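Local coordinates for protein tryptophanyl-tRNA synthetase (Mycoplasma pneumoniae, PDB 2YY5) that probably joins tryptophan to its cognate tRNA at the expense of ATP, as a homodimeric class I aminoacyl-tRNA synthetase, at residues Phe39-Asp44 and Phe81-Leu86; Asn61-Arg66 and Arg304-Ile309; Leu87-Met92 and Ala140-Leu145; Gln147-Pro152 and Lys178-Gln183. The protein carries 1 engineered substitution. All blocks are in the same frame, centred on the assembly; numbering follows the deposited sequence.

Interaction 1 (Phe39-Asp44 and Phe81-Leu86); sequences FVFVAD and FLQSDL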
loop_
_atom_site.group_PDB
_atom_site.type_symbol
_atom_site.label_atom_id
_atom_site.label_comp_id
_atom_site.label_asym_id
_atom_site.label_seq_id
_atom_site.Cartn_x
_atom_site.Cartn_y
_atom_site.Cartn_z
ATOM N N PHE B 39 -17.413 13.084 -7.936
ATOM C CA PHE B 39 -15.977 12.888 -7.878
ATOM C C PHE B 39 -15.651 11.776 -8.845
ATOM O O PHE B 39 -16.259 10.706 -8.795
ATOM C CB PHE B 39 -15.544 12.473 -6.472
ATOM C CG PHE B 39 -15.443 13.616 -5.514
ATOM C CD1 PHE B 39 -14.325 14.441 -5.521
ATOM C CD2 PHE B 39 -16.472 13.879 -4.613
ATOM C CE1 PHE B 39 -14.232 15.514 -4.644
ATOM C CE2 PHE B 39 -16.391 14.949 -3.730
ATOM C CZ PHE B 39 -15.269 15.768 -3.744
ATOM N N VAL B 40 -14.698 12.041 -9.731
ATOM C CA VAL B 40 -14.264 11.068 -10.718
ATOM C C VAL B 40 -12.742 11.124 -10.849
ATOM O O VAL B 40 -12.154 12.209 -10.895
ATOM C CB VAL B 40 -14.896 11.365 -12.086
ATOM C CG1 VAL B 40 -14.512 10.282 -13.094
ATOM C CG2 VAL B 40 -16.386 11.455 -11.933
ATOM N N PHE B 41 -12.098 9.966 -10.918
ATOM C CA PHE B 41 -10.650 9.957 -11.048
ATOM C C PHE B 41 -10.112 8.868 -11.973
ATOM O O PHE B 41 -10.764 7.845 -12.220
ATOM C CB PHE B 41 -9.979 9.829 -9.666
ATOM C CG PHE B 41 -10.262 8.524 -8.965
ATOM C CD1 PHE B 41 -11.420 8.356 -8.206
ATOM C CD2 PHE B 41 -9.376 7.454 -9.080
ATOM C CE1 PHE B 41 -11.696 7.140 -7.571
ATOM C CE2 PHE B 41 -9.639 6.232 -8.450
ATOM C CZ PHE B 41 -10.801 6.076 -7.694
ATOM N N VAL B 42 -8.916 9.122 -12.487
ATOM C CA VAL B 42 -8.222 8.196 -13.359
ATOM C C VAL B 42 -7.457 7.315 -12.381
ATOM O O VAL B 42 -6.501 7.757 -11.756
ATOM C CB VAL B 42 -7.239 8.957 -14.272
ATOM C CG1 VAL B 42 -6.412 7.976 -15.109
ATOM C CG2 VAL B 42 -8.016 9.914 -15.159
ATOM N N ALA B 43 -7.891 6.070 -12.243
ATOM C CA ALA B 43 -7.272 5.149 -11.302
ATOM C C ALA B 43 -5.941 4.519 -11.767
ATOM O O ALA B 43 -5.839 3.302 -11.931
ATOM C CB ALA B 43 -8.283 4.066 -10.940
ATOM N N ASP B 44 -4.920 5.354 -11.942
ATOM C CA ASP B 44 -3.612 4.887 -12.401
ATOM C C ASP B 44 -2.816 4.064 -11.386
ATOM O O ASP B 44 -1.772 3.510 -11.721
ATOM C CB ASP B 44 -2.762 6.067 -12.877
ATOM C CG ASP B 44 -2.574 7.132 -11.806
ATOM O OD1 ASP B 44 -1.610 7.912 -11.933
ATOM O OD2 ASP B 44 -3.388 7.202 -10.853
ATOM N N PHE B 81 -9.872 14.070 -11.175
ATOM C CA PHE B 81 -8.469 14.058 -10.783
ATOM C C PHE B 81 -7.714 12.775 -11.123
ATOM O O PHE B 81 -8.304 11.800 -11.572
ATOM C CB PHE B 81 -8.360 14.337 -9.284
ATOM C CG PHE B 81 -8.955 13.260 -8.407
ATOM C CD1 PHE B 81 -8.129 12.377 -7.712
ATOM C CD2 PHE B 81 -10.333 13.180 -8.212
ATOM C CE1 PHE B 81 -8.665 11.441 -6.821
ATOM C CE2 PHE B 81 -10.880 12.245 -7.320
ATOM C CZ PHE B 81 -10.043 11.377 -6.623
ATOM N N LEU B 82 -6.396 12.793 -10.911
ATOM C CA LEU B 82 -5.557 11.627 -11.172
ATOM C C LEU B 82 -5.177 11.028 -9.828
ATOM O O LEU B 82 -4.470 11.657 -9.041
ATOM C CB LEU B 82 -4.289 12.019 -11.934
ATOM C CG LEU B 82 -3.382 10.829 -12.263
ATOM C CD1 LEU B 82 -4.074 9.991 -13.319
ATOM C CD2 LEU B 82 -2.016 11.285 -12.765
ATOM N N GLN B 83 -5.657 9.812 -9.576
ATOM C CA GLN B 83 -5.409 9.096 -8.327
ATOM C C GLN B 83 -3.994 9.255 -7.756
ATOM O O GLN B 83 -3.822 9.563 -6.579
ATOM C CB GLN B 83 -5.736 7.607 -8.525
ATOM C CG GLN B 83 -5.574 6.738 -7.285
ATOM C CD GLN B 83 -5.931 5.289 -7.551
ATOM O OE1 GLN B 83 -5.809 4.810 -8.675
ATOM N NE2 GLN B 83 -6.357 4.579 -6.515
ATOM N N SER B 84 -2.983 9.055 -8.588
ATOM C CA SER B 84 -1.607 9.169 -8.128
ATOM C C SER B 84 -1.204 10.574 -7.667
ATOM O O SER B 84 -0.170 10.727 -7.011
ATOM C CB SER B 84 -0.642 8.693 -9.230
ATOM O OG SER B 84 -0.632 9.569 -10.351
ATOM N N ASP B 85 -1.988 11.598 -8.014
ATOM C CA ASP B 85 -1.655 12.966 -7.600
ATOM C C ASP B 85 -1.904 13.169 -6.114
ATOM O O ASP B 85 -1.460 14.161 -5.534
ATOM C CB ASP B 85 -2.470 14.000 -8.384
ATOM C CG ASP B 85 -1.803 14.417 -9.686
ATOM O OD1 ASP B 85 -2.508 14.960 -10.561
ATOM O OD2 ASP B 85 -0.579 14.221 -9.834
ATOM N N LEU B 86 -2.626 12.230 -5.506
ATOM C CA LEU B 86 -2.928 12.298 -4.084
ATOM C C LEU B 86 -2.322 11.171 -3.238
ATOM O O LEU B 86 -2.809 10.045 -3.238
ATOM C CB LEU B 86 -4.446 12.312 -3.862
ATOM C CG LEU B 86 -5.209 13.586 -4.219
ATOM C CD1 LEU B 86 -5.154 13.810 -5.724
ATOM C CD2 LEU B 86 -6.656 13.467 -3.742
#

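Interaction 2 (Asn61-Arg66 and Arg304-Ile309); sequences NFDLVR and RKREQI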
loop_
_atom_site.group_PDB
_atom_site.type_symbol
_atom_site.label_atom_id
_atom_site.label_comp_id
_atom_site.label_asym_id
_atom_site.label_seq_id
_atom_site.Cartn_x
_atom_site.Cartn_y
_atom_site.Cartn_z
ATOM N N ASN B 61 -3.400 7.978 -19.421
ATOM C CA ASN B 61 -3.987 8.861 -18.408
ATOM C C ASN B 61 -4.465 10.142 -19.097
ATOM O O ASN B 61 -5.550 10.654 -18.818
ATOM C CB ASN B 61 -2.967 9.216 -17.312
ATOM C CG ASN B 61 -2.625 8.034 -16.416
ATOM O OD1 ASN B 61 -3.308 7.008 -16.433
ATOM N ND2 ASN B 61 -1.567 8.178 -15.620
ATOM N N PHE B 62 -3.644 10.651 -20.006
ATOM C CA PHE B 62 -3.980 11.846 -20.762
ATOM C C PHE B 62 -5.206 11.558 -21.638
ATOM O O PHE B 62 -6.182 12.306 -21.633
ATOM C CB PHE B 62 -2.768 12.252 -21.620
ATOM C CG PHE B 62 -3.097 13.180 -22.765
ATOM C CD1 PHE B 62 -3.010 12.737 -24.080
ATOM C CD2 PHE B 62 -3.471 14.501 -22.530
ATOM C CE1 PHE B 62 -3.287 13.596 -25.149
ATOM C CE2 PHE B 62 -3.749 15.367 -23.589
ATOM C CZ PHE B 62 -3.655 14.912 -24.901
ATOM N N ASP B 63 -5.152 10.461 -22.380
ATOM C CA ASP B 63 -6.248 10.089 -23.261
ATOM C C ASP B 63 -7.594 9.887 -22.550
ATOM O O ASP B 63 -8.647 10.185 -23.117
ATOM C CB ASP B 63 -5.889 8.824 -24.048
ATOM C CG ASP B 63 -4.848 9.077 -25.129
ATOM O OD1 ASP B 63 -4.831 10.192 -25.697
ATOM O OD2 ASP B 63 -4.056 8.153 -25.425
ATOM N N LEU B 64 -7.567 9.377 -21.320
ATOM C CA LEU B 64 -8.810 9.163 -20.586
ATOM C C LEU B 64 -9.450 10.496 -20.205
ATOM O O LEU B 64 -10.658 10.661 -20.339
ATOM C CB LEU B 64 -8.570 8.332 -19.322
ATOM C CG LEU B 64 -9.821 7.906 -18.541
ATOM C CD1 LEU B 64 -10.699 6.999 -19.392
ATOM C CD2 LEU B 64 -9.404 7.180 -17.292
ATOM N N VAL B 65 -8.641 11.443 -19.734
ATOM C CA VAL B 65 -9.167 12.741 -19.349
ATOM C C VAL B 65 -9.843 13.404 -20.533
ATOM O O VAL B 65 -10.903 14.011 -20.386
ATOM C CB VAL B 65 -8.070 13.678 -18.806
ATOM C CG1 VAL B 65 -8.645 15.060 -18.556
ATOM C CG2 VAL B 65 -7.523 13.127 -17.501
ATOM N N ARG B 66 -9.237 13.293 -21.709
ATOM C CA ARG B 66 -9.839 13.879 -22.894
ATOM C C ARG B 66 -11.168 13.201 -23.231
ATOM O O ARG B 66 -12.138 13.871 -23.588
ATOM C CB ARG B 66 -8.885 13.790 -24.082
ATOM C CG ARG B 66 -7.802 14.862 -24.075
ATOM C CD ARG B 66 -7.149 14.966 -25.435
ATOM N NE ARG B 66 -6.639 13.677 -25.890
ATOM C CZ ARG B 66 -6.238 13.430 -27.131
ATOM N NH1 ARG B 66 -5.787 12.226 -27.457
ATOM N NH2 ARG B 66 -6.297 14.388 -28.049
ATOM N N ARG B 304 -14.339 13.017 -32.227
ATOM C CA ARG B 304 -14.373 14.375 -32.754
ATOM C C ARG B 304 -14.001 15.351 -31.648
ATOM O O ARG B 304 -12.990 16.040 -31.719
ATOM C CB ARG B 304 -15.790 14.697 -33.256
ATOM C CG ARG B 304 -15.914 15.933 -34.142
ATOM C CD ARG B 304 -17.182 16.743 -33.825
ATOM N NE ARG B 304 -18.421 15.956 -33.806
ATOM C CZ ARG B 304 -18.973 15.366 -34.866
ATOM N NH1 ARG B 304 -20.102 14.676 -34.731
ATOM N NH2 ARG B 304 -18.403 15.458 -36.061
ATOM N N LYS B 305 -14.836 15.401 -30.619
ATOM C CA LYS B 305 -14.625 16.299 -29.495
ATOM C C LYS B 305 -13.346 15.985 -28.729
ATOM O O LYS B 305 -12.652 16.882 -28.247
ATOM C CB LYS B 305 -15.825 16.224 -28.548
ATOM C CG LYS B 305 -17.108 16.822 -29.102
ATOM C CD LYS B 305 -18.266 16.656 -28.119
ATOM C CE LYS B 305 -19.392 17.650 -28.392
ATOM N NZ LYS B 305 -19.940 17.570 -29.783
ATOM N N ARG B 306 -13.046 14.699 -28.614
ATOM C CA ARG B 306 -11.863 14.244 -27.899
ATOM C C ARG B 306 -10.607 14.860 -28.491
ATOM O O ARG B 306 -9.607 15.059 -27.797
ATOM C CB ARG B 306 -11.792 12.716 -27.963
ATOM C CG ARG B 306 -10.607 12.108 -27.270
ATOM C CD ARG B 306 -10.896 10.665 -26.925
ATOM N NE ARG B 306 -9.677 9.896 -26.703
ATOM C CZ ARG B 306 -8.728 9.731 -27.616
ATOM N NH1 ARG B 306 -7.654 9.009 -27.333
ATOM N NH2 ARG B 306 -8.844 10.296 -28.810
ATOM N N GLU B 307 -10.678 15.172 -29.780
ATOM C CA GLU B 307 -9.563 15.763 -30.509
ATOM C C GLU B 307 -9.389 17.253 -30.183
ATOM O O GLU B 307 -8.269 17.772 -30.168
ATOM C CB GLU B 307 -9.798 15.576 -32.007
ATOM C CG GLU B 307 -8.687 16.063 -32.903
ATOM C CD GLU B 307 -9.090 16.023 -34.361
ATOM O OE1 GLU B 307 -9.488 14.939 -34.842
ATOM O OE2 GLU B 307 -9.014 17.077 -35.027
ATOM N N GLN B 308 -10.504 17.928 -29.919
ATOM C CA GLN B 308 -10.499 19.346 -29.593
ATOM C C GLN B 308 -9.831 19.639 -28.250
ATOM O O GLN B 308 -9.223 20.696 -28.076
ATOM C CB GLN B 308 -11.932 19.875 -29.575
ATOM C CG GLN B 308 -12.598 19.899 -30.937
ATOM C CD GLN B 308 -14.109 19.979 -30.841
ATOM O OE1 GLN B 308 -14.658 20.861 -30.173
ATOM N NE2 GLN B 308 -14.791 19.057 -31.511
ATOM N N ILE B 309 -9.941 18.709 -27.306
ATOM C CA ILE B 309 -9.344 18.890 -25.984
ATOM C C ILE B 309 -7.816 18.957 -26.093
ATOM O O ILE B 309 -7.206 18.126 -26.768
ATOM C CB ILE B 309 -9.749 17.733 -25.045
ATOM C CG1 ILE B 309 -11.274 17.585 -25.037
ATOM C CG2 ILE B 309 -9.227 17.995 -23.639
ATOM C CD1 ILE B 309 -12.022 18.819 -24.568
#

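Interaction 3 (Leu87-Met92 and Ala140-Leu145); sequences LEHSMM and AGDILL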
loop_
_atom_site.group_PDB
_atom_site.type_symbol
_atom_site.label_atom_id
_atom_site.label_comp_id
_atom_site.label_asym_id
_atom_site.label_seq_id
_atom_site.Cartn_x
_atom_site.Cartn_y
_atom_site.Cartn_z
ATOM N N LEU B 87 -1.265 11.478 -2.503
ATOM C CA LEU B 87 -0.665 10.482 -1.630
ATOM C C LEU B 87 -1.708 9.936 -0.645
ATOM O O LEU B 87 -1.529 8.847 -0.084
ATOM C CB LEU B 87 0.503 11.101 -0.854
ATOM C CG LEU B 87 1.888 11.095 -1.514
ATOM C CD1 LEU B 87 1.773 10.956 -3.016
ATOM C CD2 LEU B 87 2.613 12.357 -1.133
ATOM N N GLU B 88 -2.792 10.690 -0.430
ATOM C CA GLU B 88 -3.844 10.258 0.491
ATOM C C GLU B 88 -4.441 8.928 0.065
ATOM O O GLU B 88 -4.945 8.177 0.890
ATOM C CB GLU B 88 -4.975 11.291 0.586
ATOM C CG GLU B 88 -4.675 12.533 1.420
ATOM C CD GLU B 88 -3.788 13.506 0.680
ATOM O OE1 GLU B 88 -3.452 14.570 1.239
ATOM O OE2 GLU B 88 -3.431 13.202 -0.475
ATOM N N HIS B 89 -4.389 8.635 -1.227
ATOM C CA HIS B 89 -4.937 7.387 -1.722
ATOM C C HIS B 89 -4.104 6.196 -1.281
ATOM O O HIS B 89 -4.644 5.229 -0.759
ATOM C CB HIS B 89 -5.082 7.449 -3.241
ATOM C CG HIS B 89 -6.320 8.163 -3.682
ATOM N ND1 HIS B 89 -7.526 7.518 -3.850
ATOM C CD2 HIS B 89 -6.568 9.480 -3.882
ATOM C CE1 HIS B 89 -8.465 8.408 -4.131
ATOM N NE2 HIS B 89 -7.908 9.606 -4.153
ATOM N N SER B 90 -2.793 6.279 -1.453
ATOM C CA SER B 90 -1.920 5.191 -1.044
ATOM C C SER B 90 -2.038 4.969 0.462
ATOM O O SER B 90 -2.052 3.830 0.935
ATOM C CB SER B 90 -0.461 5.504 -1.405
ATOM O OG SER B 90 0.056 6.568 -0.622
ATOM N N MET B 91 -2.140 6.060 1.213
ATOM C CA MET B 91 -2.230 5.948 2.661
ATOM C C MET B 91 -3.532 5.328 3.120
ATOM O O MET B 91 -3.529 4.432 3.956
ATOM C CB MET B 91 -2.039 7.313 3.319
ATOM C CG MET B 91 -2.035 7.269 4.842
ATOM S SD MET B 91 -1.021 5.936 5.532
ATOM C CE MET B 91 0.544 6.731 5.711
ATOM N N MET B 92 -4.648 5.800 2.582
ATOM C CA MET B 92 -5.937 5.253 2.974
ATOM C C MET B 92 -6.012 3.799 2.521
ATOM O O MET B 92 -6.515 2.939 3.246
ATOM C CB MET B 92 -7.080 6.075 2.355
ATOM C CG MET B 92 -8.489 5.599 2.730
ATOM S SD MET B 92 -8.838 5.573 4.522
ATOM C CE MET B 92 -9.594 7.157 4.732
ATOM N N ALA B 140 -11.454 0.142 -1.859
ATOM C CA ALA B 140 -12.215 0.444 -0.656
ATOM C C ALA B 140 -11.771 1.801 -0.121
ATOM O O ALA B 140 -12.591 2.634 0.262
ATOM C CB ALA B 140 -11.973 -0.641 0.390
ATOM N N GLY B 141 -10.460 2.020 -0.115
ATOM C CA GLY B 141 -9.922 3.278 0.366
ATOM C C GLY B 141 -10.273 4.441 -0.540
ATOM O O GLY B 141 -10.611 5.524 -0.057
ATOM N N ASP B 142 -10.197 4.228 -1.851
ATOM C CA ASP B 142 -10.525 5.290 -2.799
ATOM C C ASP B 142 -11.947 5.764 -2.532
ATOM O O ASP B 142 -12.237 6.952 -2.612
ATOM C CB ASP B 142 -10.434 4.800 -4.251
ATOM C CG ASP B 142 -9.046 4.279 -4.627
ATOM O OD1 ASP B 142 -8.020 4.894 -4.246
ATOM O OD2 ASP B 142 -8.994 3.248 -5.332
ATOM N N ILE B 143 -12.827 4.822 -2.206
ATOM C CA ILE B 143 -14.220 5.137 -1.924
ATOM C C ILE B 143 -14.342 5.921 -0.623
ATOM O O ILE B 143 -14.775 7.072 -0.615
ATOM C CB ILE B 143 -15.071 3.861 -1.777
ATOM C CG1 ILE B 143 -14.969 3.003 -3.041
ATOM C CG2 ILE B 143 -16.515 4.236 -1.513
ATOM C CD1 ILE B 143 -15.526 1.604 -2.853
ATOM N N LEU B 144 -13.942 5.284 0.473
ATOM C CA LEU B 144 -14.028 5.875 1.800
ATOM C C LEU B 144 -13.329 7.212 2.034
ATOM O O LEU B 144 -13.642 7.916 2.995
ATOM C CB LEU B 144 -13.566 4.852 2.839
ATOM C CG LEU B 144 -14.594 3.810 3.306
ATOM C CD1 LEU B 144 -15.945 4.065 2.665
ATOM C CD2 LEU B 144 -14.103 2.424 2.977
ATOM N N LEU B 145 -12.386 7.568 1.170
ATOM C CA LEU B 145 -11.676 8.836 1.322
ATOM C C LEU B 145 -12.617 10.016 1.089
ATOM O O LEU B 145 -12.424 11.098 1.640
ATOM C CB LEU B 145 -10.528 8.928 0.317
ATOM C CG LEU B 145 -9.092 8.915 0.834
ATOM C CD1 LEU B 145 -8.135 9.031 -0.359
ATOM C CD2 LEU B 145 -8.888 10.058 1.824
HETATM O O HOH W 1 -7.204 4.693 -1.345
#

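Interaction 4 (Gln147-Pro152 and Lys178-Gln183); sequences QPDIVP and KLRLPQ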
loop_
_atom_site.group_PDB
_atom_site.type_symbol
_atom_site.label_atom_id
_atom_site.label_comp_id
_atom_site.label_asym_id
_atom_site.label_seq_id
_atom_site.Cartn_x
_atom_site.Cartn_y
_atom_site.Cartn_z
ATOM N N GLN B 147 -16.083 9.582 1.383
ATOM C CA GLN B 147 -17.329 9.288 2.086
ATOM C C GLN B 147 -18.554 9.546 1.219
ATOM O O GLN B 147 -19.491 10.196 1.658
ATOM C CB GLN B 147 -17.433 10.164 3.331
ATOM C CG GLN B 147 -16.474 9.813 4.452
ATOM C CD GLN B 147 -16.723 8.430 5.003
ATOM O OE1 GLN B 147 -15.913 7.518 4.814
ATOM N NE2 GLN B 147 -17.853 8.259 5.681
ATOM N N PRO B 148 -18.572 9.021 -0.013
ATOM C CA PRO B 148 -19.703 9.231 -0.920
ATOM C C PRO B 148 -20.959 8.464 -0.545
ATOM O O PRO B 148 -20.890 7.464 0.172
ATOM C CB PRO B 148 -19.145 8.760 -2.245
ATOM C CG PRO B 148 -18.391 7.531 -1.808
ATOM C CD PRO B 148 -17.626 8.050 -0.593
ATOM N N ASP B 149 -22.102 8.934 -1.045
ATOM C CA ASP B 149 -23.382 8.276 -0.804
ATOM C C ASP B 149 -23.499 7.088 -1.754
ATOM O O ASP B 149 -23.909 5.989 -1.357
ATOM C CB ASP B 149 -24.535 9.240 -1.057
ATOM C CG ASP B 149 -24.650 10.303 0.012
ATOM O OD1 ASP B 149 -24.896 11.471 -0.350
ATOM O OD2 ASP B 149 -24.508 9.974 1.208
ATOM N N ILE B 150 -23.143 7.316 -3.016
ATOM C CA ILE B 150 -23.198 6.253 -3.998
ATOM C C ILE B 150 -21.890 6.112 -4.772
ATOM O O ILE B 150 -21.040 7.007 -4.775
ATOM C CB ILE B 150 -24.390 6.431 -4.999
ATOM C CG1 ILE B 150 -24.088 7.505 -6.054
ATOM C CG2 ILE B 150 -25.659 6.743 -4.222
ATOM C CD1 ILE B 150 -23.997 8.877 -5.521
ATOM N N VAL B 151 -21.730 4.960 -5.407
ATOM C CA VAL B 151 -20.549 4.666 -6.187
ATOM C C VAL B 151 -21.062 4.073 -7.484
ATOM O O VAL B 151 -21.371 2.884 -7.553
ATOM C CB VAL B 151 -19.638 3.644 -5.461
ATOM C CG1 VAL B 151 -18.430 3.309 -6.316
ATOM C CG2 VAL B 151 -19.187 4.210 -4.134
ATOM N N PRO B 152 -21.197 4.908 -8.525
ATOM C CA PRO B 152 -21.692 4.405 -9.811
ATOM C C PRO B 152 -20.670 3.566 -10.572
ATOM O O PRO B 152 -19.608 4.066 -10.978
ATOM C CB PRO B 152 -22.108 5.680 -10.544
ATOM C CG PRO B 152 -21.238 6.732 -9.953
ATOM C CD PRO B 152 -21.200 6.382 -8.492
ATOM N N LYS B 178 -16.933 7.349 12.938
ATOM C CA LYS B 178 -18.197 7.691 12.278
ATOM C C LYS B 178 -18.029 7.593 10.763
ATOM O O LYS B 178 -17.335 8.411 10.146
ATOM C CB LYS B 178 -18.649 9.119 12.622
ATOM C CG LYS B 178 -18.953 9.398 14.090
ATOM C CD LYS B 178 -17.681 9.594 14.906
ATOM C CE LYS B 178 -17.942 10.494 16.109
ATOM N NZ LYS B 178 -18.430 11.840 15.677
ATOM N N LEU B 179 -18.666 6.591 10.166
ATOM C CA LEU B 179 -18.578 6.406 8.729
ATOM C C LEU B 179 -19.944 6.328 8.080
ATOM O O LEU B 179 -20.976 6.251 8.745
ATOM C CB LEU B 179 -17.788 5.133 8.392
ATOM C CG LEU B 179 -16.287 5.265 8.138
ATOM C CD1 LEU B 179 -15.607 5.874 9.347
ATOM C CD2 LEU B 179 -15.691 3.904 7.825
ATOM N N ARG B 180 -19.931 6.359 6.761
ATOM C CA ARG B 180 -21.139 6.266 5.970
ATOM C C ARG B 180 -20.851 5.129 4.997
ATOM O O ARG B 180 -19.855 5.162 4.279
ATOM C CB ARG B 180 -21.368 7.580 5.229
ATOM C CG ARG B 180 -22.178 7.458 3.960
ATOM C CD ARG B 180 -22.120 8.740 3.130
ATOM N NE ARG B 180 -23.117 9.725 3.537
ATOM C CZ ARG B 180 -22.962 10.613 4.514
ATOM N NH1 ARG B 180 -23.947 11.453 4.794
ATOM N NH2 ARG B 180 -21.827 10.682 5.196
ATOM N N LEU B 181 -21.702 4.113 4.989
ATOM C CA LEU B 181 -21.501 2.994 4.091
ATOM C C LEU B 181 -21.831 3.385 2.653
ATOM O O LEU B 181 -22.937 3.819 2.349
ATOM C CB LEU B 181 -22.360 1.814 4.532
ATOM C CG LEU B 181 -22.114 1.367 5.976
ATOM C CD1 LEU B 181 -23.004 0.172 6.273
ATOM C CD2 LEU B 181 -20.636 1.021 6.195
ATOM N N PRO B 182 -20.863 3.242 1.743
ATOM C CA PRO B 182 -21.123 3.600 0.348
ATOM C C PRO B 182 -22.113 2.632 -0.284
ATOM O O PRO B 182 -22.060 1.435 -0.032
ATOM C CB PRO B 182 -19.745 3.505 -0.289
ATOM C CG PRO B 182 -19.122 2.362 0.468
ATOM C CD PRO B 182 -19.511 2.679 1.906
ATOM N N GLN B 183 -23.015 3.152 -1.105
ATOM C CA GLN B 183 -23.990 2.308 -1.778
ATOM C C GLN B 183 -23.621 1.984 -3.228
ATOM O O GLN B 183 -23.301 2.878 -4.009
ATOM C CB GLN B 183 -25.368 2.965 -1.762
ATOM C CG GLN B 183 -26.347 2.267 -2.688
ATOM C CD GLN B 183 -27.760 2.793 -2.557
ATOM O OE1 GLN B 183 -28.007 3.996 -2.691
ATOM N NE2 GLN B 183 -28.704 1.888 -2.302
HETATM O O HOH W 2 -18.831 6.143 1.845
#

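Interaction 1 (Phe39-Asp44 and Phe81-Leu86)
F41 sets its CB over the centre of the F81 ring in a CH-pi contact, 3.3 Å from that ring's centroid, while the two rings lean obliquely past one another. F41 and F81 are paired in register on one face of the sheet, and the same first torsion (chi1 65° and 66°), with CG between the backbone N and the carbonyl carbon, lays them side by side. On the other face, V42 CB meets L82 CD1 at 3.5 Å. The backbones beneath run as parallel strands: F81 N bonds to V40 O at 3.0 Å, V42 N to F81 O at 2.9 Å and Q83 N to V42 O at 3.1 Å. V42 O also accepts D44 N, from the opposite face of its plane, as A43 makes an inverse gamma turn. Beyond the strand end the D44 carboxylate grips S84 twice, OD2 taking S84 N at 3.0 Å on its syn lone pair and OD1 taking the hydroxyl.

Helix 54-71 connects these strands in a beta-alpha-beta crossover of the Rossmann fold. Q83 OE1 bonds to L45 N, and S84 OG also meets G343 N of the second subunit. F41 touches the bound tryptophanyl-adenylate analogue. Apolar pairs lie on both faces, while the polar grip at the C-terminal ends of the strands ties pocket wall to dimer interface.

Interaction 2 (Asn61-Arg66 and Arg304-Ile309)
With CG anti to the backbone N (chi1 180°) and the chain extended from CG to NE, R306 carries its guanidinium across to helix 54-71, where the R66 side chain, bent at chi3 (-55°), runs nearly perpendicular to that of R306. R66 NH1 comes over one face of the R306 guanidinium, near its margin rather than its centre, and lies 3.7 Å from R306 NH1. D63 stands beside both arginines. Its OD1 accepts from R66 NH1 at 2.9 Å, met nearly along the C-O bond direction and close to the guanidinium plane, an i to i+3 salt bridge inside the helix. The same OD1 is 3.5 Å from R306 NH1 but well out of that guanidinium plane, so this second ion pair rests on charge alone.

One carboxylate shared by two arginines makes a salt-bridge network where segments 61-66 and 304-308 cross at 117°. Helix 54-71 belongs to the Rossmann fold, and helix 284-308 ends here, just before helix 311-340. The aliphatic part of R66 serves a different partner: its CG packs on I309 CG2 at 3.5 Å, the two side chains running antiparallel alongside, and R66 CD lies 3.4 Å from I309 O. F62 CE1 lies over the margin of one face of the R66 guanidinium. R306 NE donates a weak hydrogen bond to T67 OG1.

Interaction 3 (Leu87-Met92 and Ala140-Leu145)
H89 and D142 form a His-carboxylate hydrogen bond between two crossing helices, 87-98 and 131-144, beside the tryptophan pocket of the class I catalytic domain. The polar part centres on D142 OD1. H89 ND1 donates its N-H to D142 OD1 at 2.7 Å; the oxygen lies near the ring plane and is met on its anti side, though tilted out of the carboxylate plane. Water 1 is hydrogen-bonded to the same OD1 and to H89 O, and Q83 NE2 adds a weak bond. The carboxylate's other oxygen, OD2, binds H46 NE2 and a nitrogen of the bound adenylate analogue, a geometry consistent with H89, and more weakly Q83, acting as a second shell that orients D142. At the far side of the imidazole, H89 NE2 bonds to the hydroxyl of Y146.

The apolar part belongs to L145 and M92. M92 CB meets L145 CG at 3.8 Å, and M92 CG lies 3.5 Å from G141 O, close against the glycine backbone. In a CH-pi contact, L145 CD1 sits over the centre of the H89 ring, 3.7 Å from its centroid and almost exactly on the ring normal.

Interaction 4 (Gln147-Pro152 and Lys178-Gln183)
The guanidinium of R180 receives D149 OD2 at its edge, and the carboxylate and guanidinium planes are turned 59° apart. R180 NE donates to D149 OD2 at 2.7 Å in a salt bridge, but the oxygen lies 26° out of the guanidinium plane and the bond is somewhat bent. A kink at chi3 (-86°) turns the R180 head toward the carboxylate, and R180 CD passes 3.3 Å from Q147 O, which approaches the group obliquely. Q147 leaves the preceding helix with positive phi.

Farther along, the backbones join as parallel strands. Q183 N bonds to D149 O at 3.0 Å and V151 N to Q183 O at 3.0 Å, flanking the single bridge between I150 and Q183. Water 2 spans the part not yet paired, donating to P148 O at 3.0 Å and to R180 O at 2.8 Å. Beneath, V151 CG2 and P182 CB touch at 3.9 Å, side by side.

Helix 158-175 joins the two strands in a beta-alpha-beta unit, and backbone bonds from D149 and I150 to R6 and L8 set strand 150-152 beside strand 6-11. D149 OD1 takes R6 N, while V151 touches the bound adenylate analogue. With one carboxylate oxygen on a backbone N-H and the other on a guanidinium, D149 couples the central sheet to the exposed chain leading into strand 183-185.

Interactions 1 and 3 are buried and adjoin, meeting through Q83, F81, H89 and D142; interaction 4 is partly buried and interaction 2 lies at the surface. Chemistry follows place: backbone bonds with aromatic packing in 1, one shared carboxylate amid apolar side chains in 3, strand pairing with an outer salt bridge in 4, and arginines around an aspartate in 2. Interactions 1 and 4 flank strand 6-11, consistent with strand 150-152 continuing the same Rossmann sheet on its other side. Helix 54-71 serves both 1 and 2: N61 and L64 pack on V42, while D63 and R66 face helix 284-308. I143, in the helix of 3, packs on P148, V151 and P182 of 4.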